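Pullulanase (Bacillus acidopullulyticus, PDB 2WAN) hydrolyses alpha-1,6-glucosidic linkages in pullulan and probably in related branched starch polysaccharides. Local coordinates at residues A[373-378]-A[405-410]; A[324-329]-A[366-371]; A[338-343]-A[379-384]; A[399-404]-A[498-503]. All blocks are in the same frame, centred on the assembly; numbering follows the deposited sequence.

In the fold
Contacts 1, 2 and 3 belong to a single antiparallel sheet, largely within the carbohydrate-binding module 48 range. Strand 377-383 pairs with 406-407 in contact 1 and with 338-344 in contact 3, whereas contact 2 joins 326-332 to 364-370. Contact 2 closes before contact 1 opens, but contact 3 alternates with both along the chain, so successive strands interleave. Contact centres lie about 12 Å (1 and 2) and about 16 Å (1 and 3, 2 and 3) apart; F329, L341 and Y378 pack where they meet. Contact 4 is centred about 16 Å from contact 1 and ties the loop leading into strand 406-407 to the catalytic alpha-amylase region, connecting this module to the enzyme body.

Contact 1: A[373-378]-A[405-410]; sequences LENWYY and RGMIVD. With ACT (acetate ion), chain P; SO4 (sulfate ion), chain K.
A short antiparallel pairing on the carbohydrate-binding module sheet joins Y377 and Y378 to M407 and G406, and the type II turn from L373 to W376 carries the contact on to I408. Y377 and M407 form the non-hydrogen-bonded pair, while Y378 and G406 exchange two backbone bonds. Beyond them, I408 N donates to W376 O at 2.9 Å and N375 N to I408 O at 2.8 Å. M407, its CG anti to the backbone N (chi1 -174°), runs extended across Y377: CG lies over a ring face, 4.1 Å from the centroid and 29° off the normal, while SD comes obliquely in a Met-aromatic contact. On the Y378 side, I408 CG1 meets Y378 CD1 at 3.7 Å, and Y378 OH bonds to D393. At the outer edges W376 NE1 grips sulfate O4 at 2.7 Å and R405 NE reaches acetate O at 3.1 Å, both ions probably from the crystallisation liquor; R405 NH2 also bonds to G349 O. Within the turn, E374 OE2 lies 4.4 Å from D410 OD2, with a water donating to both. Placing two carboxylates this close probably raises the proton affinity of one, and the shared water would offset part of their repulsion.

Contact 2: A[324-329]-A[366-371]; sequences KDATSF and KLQVSG
F329 carries CG anti to its carbonyl carbon (chi1 -58°), which sends the ring along the strand until CE1 meets V369 CG2 at 3.7 Å, the two side chains crossing at a slant. The same placing brings L367 O to the ring edge, near its plane, 3.6 Å from F329 CD1. Y378 packs edge-to-face with this ring, and L341 touches both F329 and V369, so the pair belongs to the apolar interior of the module. On the other side of the sheet, Q368 has CG anti to its backbone N (chi1 -172°) and an extended chain. In the conformer described here, CG lies 3.6 Å from S328 OG and the amide end reaches a water that accepts from NE2 and also bonds to S328 OG at 2.6 Å. Strands 326-332 and 364-370 run antiparallel, their local axes 168° apart, with T327-V369 and F329-L367 as hydrogen-bonded pairs. The straightest of these bonds is V369 N to T327 O, 2.9 Å. At the strand end G371 N donates to D325 O at 2.8 Å from above the carbonyl plane, and a second water links T327 OG1 to G371 O. With these backbone angles a CB on G371 would collide with the carbonyl O before it, so glycine fits. Backbone bonds thus join the two strands, apolar packing covers their inner side, and on the S328-Q368 side water can mediate a polar link in one Q368 conformer.

Contact 3: A[338-343]-A[379-384]; sequences NVQLLL and LYQVTV
Q381 loses more surface than any other residue of this antiparallel strand pair, with L342 and L379 next. Its CG is anti to the backbone N (chi1 -176°) and the extended chain stands out from the sheet beside Q340, the two pointing the same way. L342 meets the base of that chain, CD1 lying 4.0 Å from Q381 CB. L342 also sits over its direct partner: its CB is 3.7 Å from L379 O and 4.3 Å from L379 CB. Beneath these side chains the backbone is paired in both directions, Q381 N to Q340 O at 2.8 Å with an almost linear N-H (178°) and L342 N to L379 O at 2.8 Å. An alanine in place of L342 would keep the CB contact with L379, but without CD1 it would probably leave a gap against Q381 CB. The opposite side of the sheet is apolar: L341 CD1 reaches Y380 CE1 at 4.0 Å, and the phenol OH of Y380 bonds to D393. Farther along, one water bridges N338 ND2 and T383 OG1, which also bond to E356 and T388. The strand pair therefore presents a mixed polar side, where Q381 lies, and an oily one against F329 and V331.

Contact 4: A[399-404]-A[498-503]; sequences ISVNAT and DETQPD
The backbone N of N402 stands above the E499 carboxylate, 51° out of its plane, and donates to OE1 at 2.9 Å. The other oxygen, OE2, makes a salt bridge with R530 and lies 4.1 Å from I399 CD1. The D498 carboxylate is also met from above: T500 OG1 at 2.7 Å and T500 N at 2.8 Å both reach OD1 from the same face, each 42° out of plane. The flat amide of N402 approaches this oxygen too, its CG 3.7 Å from D498 OD1, and is turned well away from the D498 plane but lies closer to parallel with that of E499. The bond from T500 N makes an Asx turn, the hydroxyl bond being an extra, within the type I beta turn from D498 to Q501, a loop of the alpha-amylase catalytic region facing the loop before strand 406-407. Without OD1, an alanine at D498 would probably leave the T500 N-H without its mate and its hydroxyl free to turn. E499 reaches the 399-404 segment with CG anti to the carbonyl carbon (chi1 -71°) and an extended chain. V401 CG1 packs against E499 CB at 3.8 Å and also touches T500 CG2 at 4.0 Å. On the 399-404 side, E347 accepts a bond from V401 N, while A403 N donates to S400 O at 2.9 Å, closing a tight bend with V401 and N402 at its corners.

Contact 1: A[373-378]-A[405-410]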
loop_
_atom_site.group_PDB
_atom_site.type_symbol
_atom_site.label_atom_id
_atom_site.label_comp_id
_atom_site.label_asym_id
_atom_site.label_seq_id
_atom_site.Cartn_x
_atom_site.Cartn_y
_atom_site.Cartn_z
ATOM N N LEU A 373 26.405 -10.880 -24.646
ATOM C CA LEU A 373 25.696 -9.605 -24.766
ATOM C C LEU A 373 25.935 -8.692 -23.554
ATOM O O LEU A 373 25.194 -7.731 -23.330
ATOM C CB LEU A 373 24.190 -9.830 -24.984
ATOM C CG LEU A 373 23.706 -10.208 -26.391
ATOM C CD1 LEU A 373 24.165 -11.602 -26.776
ATOM C CD2 LEU A 373 22.193 -10.115 -26.492
ATOM N N GLU A 374 26.983 -8.960 -22.776
ATOM C CA GLU A 374 27.267 -8.080 -21.634
ATOM C C GLU A 374 27.450 -6.621 -22.073
ATOM O O GLU A 374 28.202 -6.324 -23.005
ATOM C CB GLU A 374 28.489 -8.557 -20.820
ATOM C CG GLU A 374 28.766 -7.703 -19.566
ATOM C CD GLU A 374 29.871 -8.252 -18.690
ATOM O OE1 GLU A 374 30.624 -9.129 -19.144
ATOM O OE2 GLU A 374 29.990 -7.783 -17.542
ATOM N N ASN A 375 26.752 -5.723 -21.377
ATOM C CA ASN A 375 26.801 -4.276 -21.616
ATOM C C ASN A 375 26.127 -3.815 -22.890
ATOM O O ASN A 375 26.262 -2.651 -23.266
ATOM C CB ASN A 375 28.240 -3.731 -21.542
ATOM C CG ASN A 375 28.894 -4.018 -20.207
ATOM O OD1 ASN A 375 28.226 -4.079 -19.177
ATOM N ND2 ASN A 375 30.202 -4.227 -20.227
ATOM N N TRP A 376 25.366 -4.716 -23.525
ATOM C CA TRP A 376 24.533 -4.358 -24.683
ATOM C C TRP A 376 23.219 -3.733 -24.196
ATOM O O TRP A 376 22.812 -3.941 -23.043
ATOM C CB TRP A 376 24.221 -5.596 -25.529
ATOM C CG TRP A 376 25.330 -5.968 -26.454
ATOM C CD1 TRP A 376 26.595 -6.374 -26.108
ATOM C CD2 TRP A 376 25.277 -5.990 -27.887
ATOM N NE1 TRP A 376 27.338 -6.632 -27.243
ATOM C CE2 TRP A 376 26.555 -6.403 -28.346
ATOM C CE3 TRP A 376 24.277 -5.688 -28.828
ATOM C CZ2 TRP A 376 26.858 -6.528 -29.708
ATOM C CZ3 TRP A 376 24.580 -5.811 -30.188
ATOM C CH2 TRP A 376 25.862 -6.236 -30.610
ATOM N N TYR A 377 22.557 -2.980 -25.077
ATOM C CA TYR A 377 21.277 -2.348 -24.747
ATOM C C TYR A 377 20.170 -2.948 -25.600
ATOM O O TYR A 377 20.426 -3.475 -26.697
ATOM C CB TYR A 377 21.347 -0.824 -24.927
ATOM C CG TYR A 377 22.344 -0.169 -23.989
ATOM C CD1 TYR A 377 23.713 -0.077 -24.324
ATOM C CD2 TYR A 377 21.933 0.322 -22.748
ATOM C CE1 TYR A 377 24.634 0.517 -23.457
ATOM C CE2 TYR A 377 22.854 0.912 -21.869
ATOM C CZ TYR A 377 24.196 1.012 -22.227
ATOM O OH TYR A 377 25.088 1.607 -21.348
ATOM N N TYR A 378 18.937 -2.898 -25.108
ATOM C CA TYR A 378 17.846 -3.469 -25.890
ATOM C C TYR A 378 16.492 -2.840 -25.613
ATOM O O TYR A 378 16.276 -2.157 -24.594
ATOM C CB TYR A 378 17.740 -4.988 -25.687
ATOM C CG TYR A 378 17.138 -5.483 -24.359
ATOM C CD1 TYR A 378 17.836 -5.346 -23.155
ATOM C CD2 TYR A 378 15.887 -6.124 -24.332
ATOM C CE1 TYR A 378 17.303 -5.822 -21.954
ATOM C CE2 TYR A 378 15.340 -6.613 -23.129
ATOM C CZ TYR A 378 16.063 -6.461 -21.952
ATOM O OH TYR A 378 15.578 -6.946 -20.775
ATOM N N ARG A 405 16.635 2.826 -23.045
ATOM C CA ARG A 405 16.857 1.425 -23.392
ATOM C C ARG A 405 17.161 0.636 -22.135
ATOM O O ARG A 405 17.673 1.195 -21.168
ATOM C CB ARG A 405 18.076 1.280 -24.323
ATOM C CG ARG A 405 18.017 2.176 -25.539
ATOM C CD ARG A 405 19.338 2.246 -26.335
ATOM N NE ARG A 405 19.070 3.122 -27.488
ATOM C CZ ARG A 405 19.919 3.379 -28.476
ATOM N NH1 ARG A 405 21.132 2.848 -28.478
ATOM N NH2 ARG A 405 19.543 4.179 -29.470
ATOM N N GLY A 406 16.858 -0.662 -22.174
ATOM C CA GLY A 406 17.286 -1.593 -21.120
ATOM C C GLY A 406 18.736 -1.985 -21.364
ATOM O O GLY A 406 19.222 -1.866 -22.493
ATOM N N MET A 407 19.429 -2.428 -20.316
ATOM C CA MET A 407 20.831 -2.822 -20.448
ATOM C C MET A 407 21.029 -4.232 -19.904
ATOM O O MET A 407 20.594 -4.539 -18.803
ATOM C CB MET A 407 21.730 -1.839 -19.704
ATOM C CG MET A 407 23.232 -2.081 -19.900
ATOM S SD MET A 407 24.163 -0.895 -18.913
ATOM C CE MET A 407 25.821 -1.301 -19.445
ATOM N N ILE A 408 21.686 -5.087 -20.688
ATOM C CA ILE A 408 21.971 -6.458 -20.286
ATOM C C ILE A 408 23.289 -6.459 -19.505
ATOM O O ILE A 408 24.324 -5.958 -20.003
ATOM C CB ILE A 408 22.119 -7.361 -21.524
ATOM C CG1 ILE A 408 20.810 -7.407 -22.321
ATOM C CG2 ILE A 408 22.569 -8.781 -21.114
ATOM C CD1 ILE A 408 21.000 -7.323 -23.800
ATOM N N VAL A 409 23.266 -7.019 -18.293
ATOM C CA VAL A 409 24.457 -6.974 -17.429
ATOM C C VAL A 409 24.694 -8.303 -16.718
ATOM O O VAL A 409 23.756 -9.101 -16.530
ATOM C CB VAL A 409 24.355 -5.828 -16.346
ATOM C CG1 VAL A 409 24.246 -4.454 -17.019
ATOM C CG2 VAL A 409 23.161 -6.058 -15.383
ATOM N N ASP A 410 25.960 -8.519 -16.356
ATOM C CA ASP A 410 26.383 -9.622 -15.492
ATOM C C ASP A 410 26.232 -9.168 -14.031
ATOM O O ASP A 410 27.085 -8.441 -13.519
ATOM C CB ASP A 410 27.848 -9.934 -15.784
ATOM C CG ASP A 410 28.389 -11.100 -14.964
ATOM O OD1 ASP A 410 27.679 -11.619 -14.067
ATOM O OD2 ASP A 410 29.542 -11.494 -15.238
HETATM C C ACT P . 15.915 4.706 -29.094
HETATM O O ACT P . 16.566 4.893 -28.028
HETATM O OXT ACT P . 14.790 4.171 -28.980
HETATM C CH3 ACT P . 16.436 5.100 -30.445
HETATM S S SO4 K . 31.046 -7.641 -28.231
HETATM O O1 SO4 K . 31.337 -8.907 -27.553
HETATM O O2 SO4 K . 30.434 -7.946 -29.525
HETATM O O3 SO4 K . 32.275 -6.882 -28.411
HETATM O O4 SO4 K . 30.066 -6.906 -27.408
HETATM O O HOH W 1 27.889 -6.231 -16.684
HETATM O O HOH W 2 31.416 -9.925 -16.193
#

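Contact 2: A[324-329]-A[366-371]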
loop_
_atom_site.group_PDB
_atom_site.type_symbol
_atom_site.label_atom_id
_atom_site.label_comp_id
_atom_site.label_asym_id
_atom_site.label_seq_id
_atom_site.Cartn_x
_atom_site.Cartn_y
_atom_site.Cartn_z
ATOM N N LYS A 324 27.608 -16.049 -20.336
ATOM C CA LYS A 324 28.702 -15.734 -21.235
ATOM C C LYS A 324 28.408 -16.184 -22.674
ATOM O O LYS A 324 28.729 -15.466 -23.621
ATOM C CB LYS A 324 30.010 -16.337 -20.708
ATOM C CG LYS A 324 31.228 -15.440 -20.892
ATOM C CD LYS A 324 32.486 -16.079 -20.291
ATOM C CE LYS A 324 32.926 -17.318 -21.070
ATOM N NZ LYS A 324 33.291 -16.999 -22.485
ATOM N N ASP A 325 27.771 -17.350 -22.827
ATOM C CA ASP A 325 27.514 -17.964 -24.144
ATOM C C ASP A 325 26.270 -17.488 -24.898
ATOM O O ASP A 325 26.225 -17.592 -26.126
ATOM C CB ASP A 325 27.436 -19.495 -24.016
ATOM C CG ASP A 325 28.769 -20.124 -23.620
ATOM O OD1 ASP A 325 29.833 -19.561 -23.955
ATOM O OD2 ASP A 325 28.750 -21.194 -22.974
ATOM N N ALA A 326 25.271 -16.989 -24.165
ATOM C CA ALA A 326 23.969 -16.598 -24.734
ATOM C C ALA A 326 23.140 -15.794 -23.729
ATOM O O ALA A 326 23.300 -15.949 -22.519
ATOM C CB ALA A 326 23.182 -17.816 -25.157
ATOM N N THR A 327 22.251 -14.951 -24.240
ATOM C CA THR A 327 21.234 -14.294 -23.402
ATOM C C THR A 327 19.840 -14.681 -23.924
ATOM O O THR A 327 19.595 -14.653 -25.124
ATOM C CB THR A 327 21.425 -12.746 -23.359
ATOM O OG1 THR A 327 22.670 -12.421 -22.728
ATOM C CG2 THR A 327 20.291 -12.076 -22.581
ATOM N N SER A 328 18.945 -15.064 -23.018
ATOM C CA SER A 328 17.560 -15.373 -23.377
ATOM C C SER A 328 16.639 -14.255 -22.907
ATOM O O SER A 328 16.838 -13.696 -21.816
ATOM C CB SER A 328 17.116 -16.688 -22.742
ATOM O OG SER A 328 17.899 -17.762 -23.245
ATOM N N PHE A 329 15.633 -13.960 -23.730
ATOM C CA PHE A 329 14.692 -12.869 -23.486
ATOM C C PHE A 329 13.299 -13.464 -23.470
ATOM O O PHE A 329 13.004 -14.405 -24.220
ATOM C CB PHE A 329 14.783 -11.805 -24.578
ATOM C CG PHE A 329 16.160 -11.201 -24.730
ATOM C CD1 PHE A 329 17.160 -11.861 -25.453
ATOM C CD2 PHE A 329 16.453 -9.961 -24.152
ATOM C CE1 PHE A 329 18.431 -11.292 -25.596
ATOM C CE2 PHE A 329 17.717 -9.376 -24.297
ATOM C CZ PHE A 329 18.713 -10.051 -25.023
ATOM N N LYS A 366 9.504 -15.177 -26.872
ATOM C CA LYS A 366 10.823 -15.531 -26.374
ATOM C C LYS A 366 11.881 -15.493 -27.463
ATOM O O LYS A 366 11.573 -15.579 -28.660
ATOM C CB LYS A 366 10.800 -16.912 -25.721
ATOM C CG LYS A 366 10.648 -18.071 -26.721
ATOM C CD LYS A 366 10.760 -19.411 -26.042
ATOM C CE LYS A 366 10.866 -20.536 -27.076
ATOM N NZ LYS A 366 11.001 -21.867 -26.417
ATOM N N LEU A 367 13.135 -15.381 -27.041
ATOM C CA LEU A 367 14.259 -15.524 -27.973
ATOM C C LEU A 367 15.558 -15.783 -27.238
ATOM O O LEU A 367 15.862 -15.116 -26.237
ATOM C CB LEU A 367 14.418 -14.283 -28.859
ATOM C CG LEU A 367 15.401 -14.417 -30.029
ATOM C CD1 LEU A 367 14.882 -15.480 -31.020
ATOM C CD2 LEU A 367 15.575 -13.072 -30.722
ATOM N N GLN A 368 16.320 -16.759 -27.733
ATOM C CA GLN A 368 17.693 -16.947 -27.281
ATOM C C GLN A 368 18.635 -16.355 -28.325
ATOM O O GLN A 368 18.522 -16.652 -29.516
ATOM C CB GLN A 368 18.003 -18.429 -27.044
ATOM C CG GLN A 368 19.355 -18.664 -26.377
ATOM C CD GLN A 368 19.670 -20.132 -26.160
ATOM O OE1 GLN A 368 20.811 -20.568 -26.335
ATOM N NE2 GLN A 368 18.658 -20.905 -25.782
ATOM N N VAL A 369 19.552 -15.517 -27.867
ATOM C CA VAL A 369 20.541 -14.877 -28.724
ATOM C C VAL A 369 21.925 -15.374 -28.333
ATOM O O VAL A 369 22.363 -15.177 -27.202
ATOM C CB VAL A 369 20.468 -13.332 -28.631
ATOM C CG1 VAL A 369 21.432 -12.686 -29.632
ATOM C CG2 VAL A 369 19.034 -12.845 -28.866
ATOM N N SER A 370 22.600 -16.042 -29.276
ATOM C CA SER A 370 23.932 -16.575 -29.019
ATOM C C SER A 370 24.974 -15.465 -28.970
ATOM O O SER A 370 24.859 -14.437 -29.652
ATOM C CB SER A 370 24.315 -17.617 -30.074
ATOM O OG SER A 370 24.268 -17.046 -31.365
ATOM N N GLY A 371 25.988 -15.674 -28.143
ATOM C CA GLY A 371 27.035 -14.673 -27.992
ATOM C C GLY A 371 27.006 -13.996 -26.637
ATOM O O GLY A 371 26.104 -14.230 -25.831
HETATM O O HOH W 3 25.093 -13.264 -23.650
HETATM O O HOH W 4 16.728 -19.971 -23.927
#

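Contact 3: A[338-343]-A[379-384]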
loop_
_atom_site.group_PDB
_atom_site.type_symbol
_atom_site.label_atom_id
_atom_site.label_comp_id
_atom_site.label_asym_id
_atom_site.label_seq_id
_atom_site.Cartn_x
_atom_site.Cartn_y
_atom_site.Cartn_z
ATOM N N ASN A 338 2.897 -9.127 -33.270
ATOM C CA ASN A 338 4.325 -9.318 -33.480
ATOM C C ASN A 338 5.134 -8.682 -32.361
ATOM O O ASN A 338 4.775 -7.605 -31.875
ATOM C CB ASN A 338 4.762 -8.699 -34.810
ATOM C CG ASN A 338 6.091 -9.245 -35.291
ATOM O OD1 ASN A 338 6.520 -10.314 -34.871
ATOM N ND2 ASN A 338 6.752 -8.504 -36.173
ATOM N N VAL A 339 6.215 -9.353 -31.963
ATOM C CA VAL A 339 7.216 -8.752 -31.068
ATOM C C VAL A 339 8.613 -8.988 -31.638
ATOM O O VAL A 339 8.975 -10.120 -31.960
ATOM C CB VAL A 339 7.146 -9.298 -29.612
ATOM C CG1 VAL A 339 8.156 -8.561 -28.722
ATOM C CG2 VAL A 339 5.746 -9.155 -29.017
ATOM N N GLN A 340 9.379 -7.912 -31.782
ATOM C CA GLN A 340 10.774 -8.021 -32.181
ATOM C C GLN A 340 11.699 -7.523 -31.069
ATOM O O GLN A 340 11.326 -6.636 -30.285
ATOM C CB GLN A 340 11.014 -7.218 -33.452
ATOM C CG GLN A 340 10.169 -7.720 -34.615
ATOM C CD GLN A 340 10.715 -7.265 -35.950
ATOM O OE1 GLN A 340 10.153 -6.379 -36.587
ATOM N NE2 GLN A 340 11.823 -7.863 -36.371
ATOM N N LEU A 341 12.892 -8.110 -31.018
ATOM C CA LEU A 341 13.973 -7.654 -30.138
ATOM C C LEU A 341 14.875 -6.680 -30.894
ATOM O O LEU A 341 15.383 -7.014 -31.977
ATOM C CB LEU A 341 14.789 -8.867 -29.646
ATOM C CG LEU A 341 16.021 -8.608 -28.766
ATOM C CD1 LEU A 341 15.584 -8.081 -27.385
ATOM C CD2 LEU A 341 16.844 -9.883 -28.613
ATOM N N LEU A 342 15.088 -5.493 -30.316
ATOM C CA LEU A 342 16.007 -4.504 -30.874
ATOM C C LEU A 342 17.243 -4.471 -29.989
ATOM O O LEU A 342 17.146 -4.191 -28.791
ATOM C CB LEU A 342 15.370 -3.103 -30.955
ATOM C CG LEU A 342 13.995 -3.004 -31.642
ATOM C CD1 LEU A 342 13.507 -1.550 -31.709
ATOM C CD2 LEU A 342 14.084 -3.583 -33.030
ATOM N N LEU A 343 18.385 -4.809 -30.584
ATOM C CA LEU A 343 19.677 -4.857 -29.890
ATOM C C LEU A 343 20.563 -3.711 -30.337
ATOM O O LEU A 343 20.661 -3.443 -31.541
ATOM C CB LEU A 343 20.395 -6.192 -30.179
ATOM C CG LEU A 343 19.859 -7.428 -29.458
ATOM C CD1 LEU A 343 20.610 -8.679 -29.919
ATOM C CD2 LEU A 343 19.945 -7.303 -27.928
ATOM N N LEU A 379 15.602 -3.054 -26.573
ATOM C CA LEU A 379 14.198 -2.674 -26.464
ATOM C C LEU A 379 13.373 -3.781 -27.079
ATOM O O LEU A 379 13.882 -4.559 -27.922
ATOM C CB LEU A 379 13.918 -1.393 -27.249
ATOM C CG LEU A 379 14.437 -0.068 -26.685
ATOM C CD1 LEU A 379 14.310 1.054 -27.707
ATOM C CD2 LEU A 379 13.701 0.279 -25.377
ATOM N N TYR A 380 12.107 -3.863 -26.662
ATOM C CA TYR A 380 11.099 -4.656 -27.399
ATOM C C TYR A 380 10.303 -3.764 -28.335
ATOM O O TYR A 380 9.899 -2.666 -27.971
ATOM C CB TYR A 380 10.134 -5.395 -26.447
ATOM C CG TYR A 380 10.815 -6.383 -25.520
ATOM C CD1 TYR A 380 11.627 -7.409 -26.027
ATOM C CD2 TYR A 380 10.621 -6.318 -24.135
ATOM C CE1 TYR A 380 12.249 -8.323 -25.175
ATOM C CE2 TYR A 380 11.214 -7.244 -23.281
ATOM C CZ TYR A 380 12.043 -8.228 -23.806
ATOM O OH TYR A 380 12.650 -9.129 -22.970
ATOM N N GLN A 381 10.082 -4.255 -29.551
ATOM C CA GLN A 381 9.231 -3.571 -30.505
ATOM C C GLN A 381 7.943 -4.384 -30.632
ATOM O O GLN A 381 7.956 -5.543 -31.062
ATOM C CB GLN A 381 9.957 -3.412 -31.837
ATOM C CG GLN A 381 9.155 -2.602 -32.869
ATOM C CD GLN A 381 9.922 -2.406 -34.164
ATOM O OE1 GLN A 381 10.430 -1.326 -34.434
ATOM N NE2 GLN A 381 10.028 -3.463 -34.952
ATOM N N VAL A 382 6.843 -3.785 -30.191
ATOM C CA VAL A 382 5.600 -4.521 -29.994
ATOM C C VAL A 382 4.518 -3.965 -30.900
ATOM O O VAL A 382 4.202 -2.772 -30.839
ATOM C CB VAL A 382 5.105 -4.430 -28.515
ATOM C CG1 VAL A 382 3.849 -5.257 -28.322
ATOM C CG2 VAL A 382 6.198 -4.896 -27.538
ATOM N N THR A 383 3.962 -4.843 -31.737
ATOM C CA THR A 383 2.845 -4.496 -32.604
ATOM C C THR A 383 1.554 -5.023 -31.987
ATOM O O THR A 383 1.392 -6.234 -31.807
ATOM C CB THR A 383 3.034 -5.064 -34.038
ATOM O OG1 THR A 383 4.267 -4.562 -34.585
ATOM C CG2 THR A 383 1.858 -4.645 -34.932
ATOM N N VAL A 384 0.648 -4.115 -31.646
ATOM C CA VAL A 384 -0.662 -4.500 -31.140
ATOM C C VAL A 384 -1.742 -3.908 -32.022
ATOM O O VAL A 384 -1.857 -2.686 -32.127
ATOM C CB VAL A 384 -0.885 -4.024 -29.691
ATOM C CG1 VAL A 384 -2.339 -4.224 -29.295
ATOM C CG2 VAL A 384 0.029 -4.776 -28.740
HETATM O O HOH W 5 5.176 -5.938 -37.104
#

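Contact 4: A[399-404]-A[498-503]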
loop_
_atom_site.group_PDB
_atom_site.type_symbol
_atom_site.label_atom_id
_atom_site.label_comp_id
_atom_site.label_asym_id
_atom_site.label_seq_id
_atom_site.Cartn_x
_atom_site.Cartn_y
_atom_site.Cartn_z
ATOM N N ILE A 399 19.819 0.083 -17.109
ATOM C CA ILE A 399 19.298 0.933 -18.189
ATOM C C ILE A 399 20.365 1.846 -18.805
ATOM O O ILE A 399 21.429 2.070 -18.225
ATOM C CB ILE A 399 18.140 1.844 -17.681
ATOM C CG1 ILE A 399 18.569 2.586 -16.399
ATOM C CG2 ILE A 399 16.839 1.050 -17.498
ATOM C CD1 ILE A 399 17.583 3.729 -15.936
ATOM N N SER A 400 20.069 2.389 -19.986
ATOM C CA SER A 400 20.813 3.535 -20.469
ATOM C C SER A 400 20.419 4.715 -19.584
ATOM O O SER A 400 19.416 4.629 -18.852
ATOM C CB SER A 400 20.426 3.832 -21.917
ATOM O OG SER A 400 19.043 4.120 -21.996
ATOM N N VAL A 401 21.184 5.806 -19.667
ATOM C CA VAL A 401 20.834 7.048 -18.957
ATOM C C VAL A 401 19.403 7.430 -19.333
ATOM O O VAL A 401 19.049 7.429 -20.530
ATOM C CB VAL A 401 21.821 8.196 -19.295
ATOM C CG1 VAL A 401 21.441 9.496 -18.561
ATOM C CG2 VAL A 401 23.234 7.799 -18.901
ATOM N N ASN A 402 18.575 7.722 -18.321
ATOM C CA ASN A 402 17.154 8.090 -18.527
ATOM C C ASN A 402 16.254 6.995 -19.104
ATOM O O ASN A 402 15.117 7.263 -19.550
ATOM C CB ASN A 402 17.017 9.380 -19.352
ATOM C CG ASN A 402 17.385 10.631 -18.564
ATOM O OD1 ASN A 402 17.925 11.602 -19.127
ATOM N ND2 ASN A 402 17.074 10.632 -17.276
ATOM N N ALA A 403 16.747 5.755 -19.103
ATOM C CA ALA A 403 15.953 4.591 -19.506
ATOM C C ALA A 403 15.377 4.689 -20.918
ATOM O O ALA A 403 14.202 4.346 -21.152
ATOM C CB ALA A 403 14.848 4.280 -18.461
ATOM N N THR A 404 16.201 5.167 -21.857
ATOM C CA THR A 404 15.824 5.116 -23.263
ATOM C C THR A 404 15.824 3.643 -23.724
ATOM O O THR A 404 15.098 3.269 -24.661
ATOM C CB THR A 404 16.774 5.935 -24.142
ATOM O OG1 THR A 404 18.112 5.434 -24.008
ATOM C CG2 THR A 404 16.749 7.423 -23.735
ATOM N N ASP A 498 15.742 13.965 -14.292
ATOM C CA ASP A 498 16.540 13.740 -15.490
ATOM C C ASP A 498 17.937 13.377 -15.006
ATOM O O ASP A 498 18.572 14.162 -14.326
ATOM C CB ASP A 498 16.545 15.033 -16.332
ATOM C CG ASP A 498 17.466 14.977 -17.558
ATOM O OD1 ASP A 498 18.312 14.069 -17.730
ATOM O OD2 ASP A 498 17.338 15.910 -18.373
ATOM N N GLU A 499 18.403 12.174 -15.347
ATOM C CA GLU A 499 19.715 11.696 -14.883
ATOM C C GLU A 499 20.910 12.486 -15.391
ATOM O O GLU A 499 22.024 12.311 -14.885
ATOM C CB GLU A 499 19.891 10.208 -15.183
ATOM C CG GLU A 499 18.997 9.324 -14.295
ATOM C CD GLU A 499 19.144 7.828 -14.577
ATOM O OE1 GLU A 499 19.703 7.445 -15.640
ATOM O OE2 GLU A 499 18.680 7.020 -13.734
ATOM N N THR A 500 20.700 13.336 -16.404
ATOM C CA THR A 500 21.770 14.242 -16.839
ATOM C C THR A 500 21.806 15.495 -15.969
ATOM O O THR A 500 22.754 16.285 -16.063
ATOM C CB THR A 500 21.658 14.665 -18.347
ATOM O OG1 THR A 500 20.503 15.488 -18.536
ATOM C CG2 THR A 500 21.582 13.453 -19.255
ATOM N N GLN A 501 20.765 15.669 -15.146
ATOM C CA GLN A 501 20.686 16.776 -14.189
ATOM C C GLN A 501 20.347 16.196 -12.817
ATOM O O GLN A 501 19.252 16.427 -12.277
ATOM C CB GLN A 501 19.639 17.796 -14.642
ATOM C CG GLN A 501 20.012 18.518 -15.926
ATOM C CD GLN A 501 18.866 19.323 -16.496
ATOM O OE1 GLN A 501 17.742 19.264 -15.996
ATOM N NE2 GLN A 501 19.143 20.083 -17.548
ATOM N N PRO A 502 21.289 15.419 -12.240
ATOM C CA PRO A 502 20.923 14.574 -11.092
ATOM C C PRO A 502 20.756 15.296 -9.756
ATOM O O PRO A 502 20.456 14.649 -8.748
ATOM C CB PRO A 502 22.085 13.588 -11.012
ATOM C CG PRO A 502 23.267 14.378 -11.504
ATOM C CD PRO A 502 22.727 15.298 -12.568
ATOM N N ASP A 503 20.927 16.615 -9.745
ATOM C CA ASP A 503 20.750 17.364 -8.504
ATOM C C ASP A 503 19.400 18.073 -8.380
ATOM O O ASP A 503 19.196 18.866 -7.453
ATOM C CB ASP A 503 21.929 18.315 -8.265
ATOM C CG ASP A 503 23.250 17.575 -8.142
ATOM O OD1 ASP A 503 23.364 16.665 -7.279
ATOM O OD2 ASP A 503 24.175 17.892 -8.920
#